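Local coordinates for protein MAR1 Ribonuclease (Caenorhabditis elegans, PDB 2B34) that is named a ribonuclease but belongs to the isochorismatase family, and is probably a hydrolase whose substrate remains uncertain, at residues A[114-119]-A[149-154]; A[105-110]-A[133-138]; A[54-59]-A[77-82]. All coordinates share one frame; numbering follows the deposited sequence.

In the fold
All three interactions lie in the isochorismatase domain, built round a six-stranded parallel sheet. Interaction 3 comes first along the chain. It pairs strand 54-59 with strand 81-84, an outermost strand of the sheet within this chain. Interaction 2 sets strands 103-109 and 128-137 loosely alongside each other near the centre of the chain, and its centre is about 16 Å from that of interaction 3. Interaction 1 packs helix 114-124 against helix 141-154, and its segments alternate with those of interaction 2. These two touch, with centres about 11 Å apart. Interactions 1 and 3 are about 21 Å apart, centre to centre. Cys114 of interaction 1 is disulfide-bonded to Cys20, which ties its helix to strand 15-20.

Interaction 1. Residues A[114-119]-A[149-154]; sequences CVLQTT and KQMEQA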
loop_
_atom_site.group_PDB
_atom_site.type_symbol
_atom_site.label_atom_id
_atom_site.label_comp_id
_atom_site.label_asym_id
_atom_site.label_seq_id
_atom_site.Cartn_x
_atom_site.Cartn_y
_atom_site.Cartn_z
ATOM N N CYS A 114 -0.201 6.771 20.971
ATOM C CA CYS A 114 -1.605 6.816 21.453
ATOM C C CYS A 114 -2.586 6.344 20.399
ATOM O O CYS A 114 -3.424 5.493 20.676
ATOM C CB CYS A 114 -2.047 8.219 21.929
ATOM S SG CYS A 114 -3.864 8.389 22.350
ATOM N N VAL A 115 -2.482 6.914 19.201
ATOM C CA VAL A 115 -3.456 6.670 18.140
ATOM C C VAL A 115 -3.379 5.220 17.681
ATOM O O VAL A 115 -4.407 4.575 17.510
ATOM C CB VAL A 115 -3.282 7.652 16.945
ATOM C CG1 VAL A 115 -4.330 7.396 15.871
ATOM C CG2 VAL A 115 -3.363 9.103 17.421
ATOM N N LEU A 116 -2.157 4.716 17.503
ATOM C CA LEU A 116 -1.938 3.324 17.112
ATOM C C LEU A 116 -2.394 2.346 18.197
ATOM O O LEU A 116 -3.120 1.396 17.906
ATOM C CB LEU A 116 -0.469 3.071 16.743
ATOM C CG LEU A 116 -0.094 1.657 16.272
ATOM C CD1 LEU A 116 -0.925 1.237 15.056
ATOM C CD2 LEU A 116 1.401 1.553 15.972
ATOM N N GLN A 117 -1.963 2.577 19.436
ATOM C CA GLN A 117 -2.348 1.715 20.560
ATOM C C GLN A 117 -3.854 1.744 20.812
ATOM O O GLN A 117 -4.461 0.704 21.078
ATOM C CB GLN A 117 -1.584 2.076 21.841
ATOM C CG GLN A 117 -0.066 1.840 21.789
ATOM C CD GLN A 117 0.320 0.428 21.372
ATOM O OE1 GLN A 117 -0.323 -0.552 21.758
ATOM N NE2 GLN A 117 1.379 0.320 20.584
ATOM N N THR A 118 -4.450 2.931 20.723
ATOM C CA THR A 118 -5.909 3.067 20.824
ATOM C C THR A 118 -6.581 2.265 19.718
ATOM O O THR A 118 -7.495 1.486 19.985
ATOM C CB THR A 118 -6.365 4.549 20.777
ATOM O OG1 THR A 118 -5.781 5.263 21.869
ATOM C CG2 THR A 118 -7.884 4.669 20.863
ATOM N N THR A 119 -6.106 2.461 18.487
ATOM C CA THR A 119 -6.601 1.753 17.299
ATOM C C THR A 119 -6.611 0.231 17.494
ATOM O O THR A 119 -7.632 -0.415 17.250
ATOM C CB THR A 119 -5.778 2.144 16.034
ATOM O OG1 THR A 119 -6.044 3.512 15.698
ATOM C CG2 THR A 119 -6.119 1.259 14.839
ATOM N N LYS A 149 0.253 2.837 8.015
ATOM C CA LYS A 149 0.471 1.502 7.455
ATOM C C LYS A 149 0.108 0.395 8.448
ATOM O O LYS A 149 -0.596 -0.547 8.092
ATOM C CB LYS A 149 1.921 1.333 6.993
ATOM C CG LYS A 149 2.362 2.323 5.916
ATOM C CD LYS A 149 3.529 1.779 5.091
ATOM C CE LYS A 149 3.056 1.098 3.797
ATOM N NZ LYS A 149 2.151 -0.085 4.013
ATOM N N GLN A 150 0.584 0.522 9.687
ATOM C CA GLN A 150 0.283 -0.448 10.745
ATOM C C GLN A 150 -1.202 -0.460 11.079
ATOM O O GLN A 150 -1.781 -1.519 11.324
ATOM C CB GLN A 150 1.088 -0.151 12.012
ATOM C CG GLN A 150 2.589 -0.242 11.832
ATOM C CD GLN A 150 3.360 0.335 13.003
ATOM O OE1 GLN A 150 3.506 -0.310 14.038
ATOM N NE2 GLN A 150 3.877 1.549 12.834
ATOM N N MET A 151 -1.810 0.725 11.096
ATOM C CA MET A 151 -3.239 0.853 11.356
ATOM C C MET A 151 -4.062 0.110 10.308
ATOM O O MET A 151 -4.964 -0.650 10.655
ATOM C CB MET A 151 -3.656 2.324 11.423
ATOM C CG MET A 151 -3.160 3.061 12.652
ATOM S SD MET A 151 -3.368 4.842 12.461
ATOM C CE MET A 151 -2.143 5.459 13.590
ATOM N N GLU A 152 -3.740 0.315 9.033
ATOM C CA GLU A 152 -4.488 -0.337 7.955
ATOM C C GLU A 152 -4.204 -1.839 7.847
ATOM O O GLU A 152 -5.085 -2.598 7.447
ATOM C CB GLU A 152 -4.299 0.379 6.612
ATOM C CG GLU A 152 -3.141 -0.109 5.759
ATOM C CD GLU A 152 -3.026 0.648 4.454
ATOM O OE1 GLU A 152 -4.075 0.946 3.838
ATOM O OE2 GLU A 152 -1.883 0.953 4.048
ATOM N N GLN A 153 -2.987 -2.259 8.202
ATOM C CA GLN A 153 -2.651 -3.686 8.290
ATOM C C GLN A 153 -3.567 -4.391 9.295
ATOM O O GLN A 153 -4.002 -5.521 9.064
ATOM C CB GLN A 153 -1.180 -3.895 8.688
ATOM C CG GLN A 153 -0.155 -3.659 7.571
ATOM C CD GLN A 153 1.283 -3.937 8.018
ATOM O OE1 GLN A 153 1.946 -3.086 8.617
ATOM N NE2 GLN A 153 1.769 -5.133 7.714
ATOM N N ALA A 154 -3.859 -3.707 10.402
ATOM C CA ALA A 154 -4.720 -4.246 11.458
ATOM C C ALA A 154 -6.216 -4.177 11.129
ATOM O O ALA A 154 -7.024 -4.810 11.800
ATOM C CB ALA A 154 -4.433 -3.542 12.774
#
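The carbonyl O of Val115 is gripped by two donors of Thr119, and both residues touch Met151 on the other helix. The hydroxyl Thr119 OG1 bonds to Val115 O at 2.7 Å. The amide Thr119 N reaches the same Val115 O at 2.9 Å, from the opposite face of the carbonyl plane. With its hydroxyl held back on its own helix, Thr119 offers its methyl CG2 to Met151 CG at 4.1 Å. The Met151 chain is extended beyond CG (chi2 167°), which carries its end to the first helix. There Met151 CE meets Val115 CG1 at 3.7 Å. Leu116 splits its two methyls between neighbours. Its CD1 lies 3.8 Å from Met151 CG and also touches Gln150 CB. Its CD2 packs on the Gln150 amide, 3.4 Å from Gln150 OE1. That amide is held elsewhere: NE2 bonds to Phe146 O, and OE1 to Thr159 OG1 of the second subunit. An alanine in place of Leu116 would probably open a gap beside Met151 CG and leave the Gln150 amide without the CD2 methyl packed on it. The two segments run nearly parallel, at 6°, with axes 10.1 Å apart, and side chains of both reach the sheet. From helix 114-124, Val115 rests on Leu106 of strand 103-109 and Thr119 on Val131 of strand 128-137. From helix 141-154, Met151 meets the same Val131.

Interaction 2. Residues A[105-110]-A[133-138]; sequences ILVGIE and VDAVSS
In the beta-alpha-beta unit formed by strand 103-109, helix 114-124 and strand 128-137, Gly108 meets Ala135 and Val136 where the two strands run alongside each other. The pairing here is loose, with one sound hydrogen bond between the segments. In it the amide Gly108 N donates to Ala135 O at 3.0 Å, and the N-H...O angle is 164°. Facing the same strand, Gly108 O takes a CA-H...O contact from Val136 CA at 3.3 Å. Gly108 has a positive phi of 126°, and a CB at these backbone angles would be jammed against the carbonyl O of Val107. The side chains go to different helices. Val107 turns CG1 anti to its carbonyl carbon, and this methyl touches Ala135 CB at 3.6 Å. Both residues also contact Ser40 of helix 33-49. Val136 instead packs against Val115 of helix 114-124. Its CG2 comes within 3.7 Å of Leu106 O, and both its methyls lie near Gly108 O. Further along, Ile109 CG2 approaches Ser137 O at 3.7 Å. The serine hydroxyls bond outside the pair, Ser137 OG to Lys31 O and Ser138 OG to His112 ND1. The chain turns a corner at 133-135, before it rejoins strand 103-109. Neighbouring parallel strands linked through a helix, with helices packed against the sheet, are typical of alpha/beta folds with a parallel sheet, to which the isochorismatase family belongs.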
loop_
_atom_site.group_PDB
_atom_site.type_symbol
_atom_site.label_atom_id
_atom_site.label_comp_id
_atom_site.label_asym_id
_atom_site.label_seq_id
_atom_site.Cartn_x
_atom_site.Cartn_y
_atom_site.Cartn_z
ATOM N N ILE A 105 -14.363 7.251 15.333
ATOM C CA ILE A 105 -13.629 8.199 14.513
ATOM C C ILE A 105 -12.505 8.739 15.391
ATOM O O ILE A 105 -12.752 9.218 16.500
ATOM C CB ILE A 105 -14.552 9.331 14.011
ATOM C CG1 ILE A 105 -15.778 8.736 13.295
ATOM C CG2 ILE A 105 -13.780 10.302 13.110
ATOM C CD1 ILE A 105 -16.931 9.707 13.080
ATOM N N LEU A 106 -11.272 8.633 14.906
ATOM C CA LEU A 106 -10.106 8.933 15.730
ATOM C C LEU A 106 -9.259 10.073 15.171
ATOM O O LEU A 106 -8.820 10.034 14.016
ATOM C CB LEU A 106 -9.260 7.664 15.931
ATOM C CG LEU A 106 -8.054 7.622 16.878
ATOM C CD1 LEU A 106 -8.345 8.210 18.260
ATOM C CD2 LEU A 106 -7.576 6.183 17.020
ATOM N N VAL A 107 -9.062 11.094 16.002
ATOM C CA VAL A 107 -8.139 12.190 15.709
ATOM C C VAL A 107 -7.131 12.320 16.851
ATOM O O VAL A 107 -7.365 11.825 17.953
ATOM C CB VAL A 107 -8.869 13.551 15.475
ATOM C CG1 VAL A 107 -9.875 13.442 14.336
ATOM C CG2 VAL A 107 -9.549 14.063 16.755
ATOM N N GLY A 108 -6.004 12.978 16.589
ATOM C CA GLY A 108 -5.055 13.240 17.659
ATOM C C GLY A 108 -3.649 12.765 17.400
ATOM O O GLY A 108 -3.291 12.440 16.262
ATOM N N ILE A 109 -2.846 12.713 18.462
ATOM C CA ILE A 109 -1.397 12.657 18.282
ATOM C C ILE A 109 -0.611 11.588 19.002
ATOM O O ILE A 109 -1.093 10.957 19.947
ATOM C CB ILE A 109 -0.708 14.018 18.513
ATOM C CG1 ILE A 109 -1.190 14.655 19.818
ATOM C CG2 ILE A 109 -0.885 14.919 17.280
ATOM C CD1 ILE A 109 -0.380 15.829 20.240
ATOM N N GLU A 110 0.652 11.498 18.584
ATOM C CA GLU A 110 1.424 10.276 18.551
ATOM C C GLU A 110 0.607 9.262 17.743
ATOM O O GLU A 110 -0.027 8.350 18.284
ATOM C CB GLU A 110 1.866 9.794 19.947
ATOM C CG GLU A 110 0.781 9.758 21.018
ATOM C CD GLU A 110 1.301 9.481 22.400
ATOM O OE1 GLU A 110 2.472 9.822 22.672
ATOM O OE2 GLU A 110 0.530 8.934 23.226
ATOM N N VAL A 133 -6.694 10.870 8.772
ATOM C CA VAL A 133 -5.263 11.056 8.512
ATOM C C VAL A 133 -4.809 12.522 8.475
ATOM O O VAL A 133 -3.664 12.829 8.813
ATOM C CB VAL A 133 -4.802 10.308 7.217
ATOM C CG1 VAL A 133 -5.006 8.799 7.357
ATOM C CG2 VAL A 133 -5.516 10.839 5.973
ATOM N N ASP A 134 -5.706 13.423 8.078
ATOM C CA ASP A 134 -5.389 14.852 8.065
ATOM C C ASP A 134 -5.604 15.543 9.424
ATOM O O ASP A 134 -5.494 16.769 9.542
ATOM C CB ASP A 134 -6.102 15.585 6.916
ATOM C CG ASP A 134 -7.608 15.325 6.859
ATOM O OD1 ASP A 134 -8.115 14.395 7.518
ATOM O OD2 ASP A 134 -8.292 16.065 6.121
ATOM N N ALA A 135 -5.890 14.737 10.443
ATOM C CA ALA A 135 -6.063 15.213 11.809
ATOM C C ALA A 135 -5.225 14.364 12.772
ATOM O O ALA A 135 -5.387 14.445 13.996
ATOM C CB ALA A 135 -7.537 15.181 12.192
ATOM N N VAL A 136 -4.325 13.559 12.203
ATOM C CA VAL A 136 -3.445 12.658 12.959
ATOM C C VAL A 136 -1.990 12.854 12.506
ATOM O O VAL A 136 -1.703 12.873 11.306
ATOM C CB VAL A 136 -3.883 11.170 12.803
ATOM C CG1 VAL A 136 -2.831 10.207 13.358
ATOM C CG2 VAL A 136 -5.223 10.922 13.492
ATOM N N SER A 137 -1.079 13.017 13.465
ATOM C CA SER A 137 0.330 13.262 13.153
ATOM C C SER A 137 1.297 12.806 14.261
ATOM O O SER A 137 0.865 12.365 15.327
ATOM C CB SER A 137 0.548 14.744 12.831
ATOM O OG SER A 137 1.809 14.945 12.230
ATOM N N SER A 138 2.599 12.922 13.986
ATOM C CA SER A 138 3.666 12.552 14.923
ATOM C C SER A 138 4.770 13.609 14.910
ATOM O O SER A 138 4.739 14.529 14.094
ATOM C CB SER A 138 4.285 11.203 14.532
ATOM O OG SER A 138 3.341 10.154 14.571
#

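Interaction 3. Residues A[54-59]-A[77-82]; sequences TIVTEQ and ENTPIF
Thr79 points its CB toward strand 54-59, and this atom sits 4.2 Å from Thr54 O. Beyond it, OG1 accepts a bond from a water at 2.7 Å, and that water in turn accepts from Thr54 N. The same hydroxyl is also bonded to Ala76 O. The methyl CG2, set anti to the backbone N of Thr79 (chi1 -64° for OG1), lies 3.4 Å from Thr54 O and also touches Val56 CG2. The Thr79 and Val56 side chains cross at about a right angle. From here the chain enters strand 81-84, which joins strand 54-59 in parallel pairing at the edge of the sheet within this chain. Val56 N bonds to Pro80 O, and Phe82 N to Val56 O at 2.9 Å. Glu58 N then bonds to Phe82 O at 2.8 Å. Side chains pack above and below this ladder. On the Val56 face, Ile81 CG1 meets Val56 CB at 3.8 Å. Ile81 CG2 lies 3.6 Å from Glu58 CD, whose carboxylate oxygens bond to His66 and Thr67. On the Thr57 face, Ile55 CD1 touches Pro80 CG at 3.9 Å, and Ile55 CG2 approaches the Phe82 ring obliquely.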
loop_
_atom_site.group_PDB
_atom_site.type_symbol
_atom_site.label_atom_id
_atom_site.label_comp_id
_atom_site.label_asym_id
_atom_site.label_seq_id
_atom_site.Cartn_x
_atom_site.Cartn_y
_atom_site.Cartn_z
ATOM N N THR A 54 -18.670 12.396 21.975
ATOM C CA THR A 54 -17.256 12.745 21.885
ATOM C C THR A 54 -16.555 12.391 23.192
ATOM O O THR A 54 -17.096 12.624 24.276
ATOM C CB THR A 54 -17.062 14.248 21.564
ATOM O OG1 THR A 54 -17.766 14.575 20.359
ATOM C CG2 THR A 54 -15.583 14.589 21.380
ATOM N N ILE A 55 -15.358 11.819 23.068
ATOM C CA ILE A 55 -14.501 11.478 24.200
ATOM C C ILE A 55 -13.127 12.113 23.981
ATOM O O ILE A 55 -12.551 12.007 22.902
ATOM C CB ILE A 55 -14.338 9.929 24.356
ATOM C CG1 ILE A 55 -15.698 9.226 24.529
ATOM C CG2 ILE A 55 -13.357 9.583 25.492
ATOM C CD1 ILE A 55 -16.320 9.330 25.933
ATOM N N VAL A 56 -12.609 12.771 25.015
ATOM C CA VAL A 56 -11.293 13.401 24.960
ATOM C C VAL A 56 -10.396 12.801 26.042
ATOM O O VAL A 56 -10.813 12.662 27.193
ATOM C CB VAL A 56 -11.381 14.943 25.154
ATOM C CG1 VAL A 56 -10.014 15.606 24.965
ATOM C CG2 VAL A 56 -12.398 15.561 24.202
ATOM N N THR A 57 -9.173 12.432 25.665
ATOM C CA THR A 57 -8.162 12.040 26.649
ATOM C C THR A 57 -7.010 13.033 26.679
ATOM O O THR A 57 -6.686 13.660 25.664
ATOM C CB THR A 57 -7.583 10.619 26.407
ATOM O OG1 THR A 57 -6.966 10.553 25.111
ATOM C CG2 THR A 57 -8.670 9.548 26.539
ATOM N N GLU A 58 -6.395 13.161 27.851
ATOM C CA GLU A 58 -5.174 13.941 28.015
ATOM C C GLU A 58 -4.108 13.081 28.693
ATOM O O GLU A 58 -4.347 12.506 29.758
ATOM C CB GLU A 58 -5.446 15.216 28.820
ATOM C CG GLU A 58 -6.557 16.087 28.240
ATOM C CD GLU A 58 -6.830 17.345 29.044
ATOM O OE1 GLU A 58 -6.501 17.378 30.246
ATOM O OE2 GLU A 58 -7.386 18.305 28.463
ATOM N N GLN A 59 -2.947 12.979 28.051
ATOM C CA GLN A 59 -1.811 12.232 28.584
ATOM C C GLN A 59 -1.068 13.080 29.604
ATOM O O GLN A 59 -0.664 14.202 29.299
ATOM C CB GLN A 59 -0.859 11.816 27.453
ATOM C CG GLN A 59 0.463 11.162 27.905
ATOM C CD GLN A 59 0.331 9.690 28.278
ATOM O OE1 GLN A 59 1.229 9.115 28.895
ATOM N NE2 GLN A 59 -0.777 9.073 27.894
ATOM N N GLU A 77 -21.674 19.743 24.583
ATOM C CA GLU A 77 -21.939 20.212 25.949
ATOM C C GLU A 77 -21.508 19.326 27.130
ATOM O O GLU A 77 -20.979 19.840 28.126
ATOM C CB GLU A 77 -23.414 20.598 26.093
ATOM C CG GLU A 77 -23.711 21.403 27.345
ATOM C CD GLU A 77 -24.895 22.324 27.176
ATOM O OE1 GLU A 77 -25.932 21.882 26.636
ATOM O OE2 GLU A 77 -24.780 23.499 27.583
ATOM N N ASN A 78 -21.737 18.020 27.043
ATOM C CA ASN A 78 -21.429 17.127 28.167
ATOM C C ASN A 78 -20.258 16.177 27.881
ATOM O O ASN A 78 -20.288 15.006 28.269
ATOM C CB ASN A 78 -22.679 16.328 28.572
ATOM C CG ASN A 78 -23.798 17.213 29.115
ATOM O OD1 ASN A 78 -23.631 17.899 30.128
ATOM N ND2 ASN A 78 -24.954 17.186 28.449
ATOM N N THR A 79 -19.229 16.696 27.211
ATOM C CA THR A 79 -18.099 15.888 26.754
ATOM C C THR A 79 -17.128 15.535 27.883
ATOM O O THR A 79 -16.553 16.427 28.513
ATOM C CB THR A 79 -17.347 16.574 25.584
ATOM O OG1 THR A 79 -18.220 16.679 24.457
ATOM C CG2 THR A 79 -16.104 15.783 25.175
ATOM N N PRO A 80 -16.943 14.223 28.137
ATOM C CA PRO A 80 -15.965 13.761 29.119
ATOM C C PRO A 80 -14.532 14.023 28.659
ATOM O O PRO A 80 -14.224 13.899 27.470
ATOM C CB PRO A 80 -16.215 12.247 29.187
ATOM C CG PRO A 80 -17.528 12.023 28.537
ATOM C CD PRO A 80 -17.649 13.093 27.509
ATOM N N ILE A 81 -13.678 14.397 29.606
ATOM C CA ILE A 81 -12.247 14.531 29.370
ATOM C C ILE A 81 -11.525 13.753 30.458
ATOM O O ILE A 81 -11.590 14.115 31.634
ATOM C CB ILE A 81 -11.776 16.010 29.387
ATOM C CG1 ILE A 81 -12.435 16.808 28.254
ATOM C CG2 ILE A 81 -10.242 16.086 29.302
ATOM C CD1 ILE A 81 -12.329 18.328 28.404
ATOM N N PHE A 82 -10.839 12.685 30.056
ATOM C CA PHE A 82 -10.152 11.805 30.999
ATOM C C PHE A 82 -8.636 11.943 30.909
ATOM O O PHE A 82 -8.079 12.064 29.816
ATOM C CB PHE A 82 -10.547 10.343 30.765
ATOM C CG PHE A 82 -12.031 10.085 30.830
ATOM C CD1 PHE A 82 -12.759 10.378 31.983
ATOM C CD2 PHE A 82 -12.699 9.529 29.740
ATOM C CE1 PHE A 82 -14.133 10.133 32.042
ATOM C CE2 PHE A 82 -14.067 9.280 29.788
ATOM C CZ PHE A 82 -14.788 9.583 30.942
HETATM O O HOH W 1 -19.815 14.620 23.595
#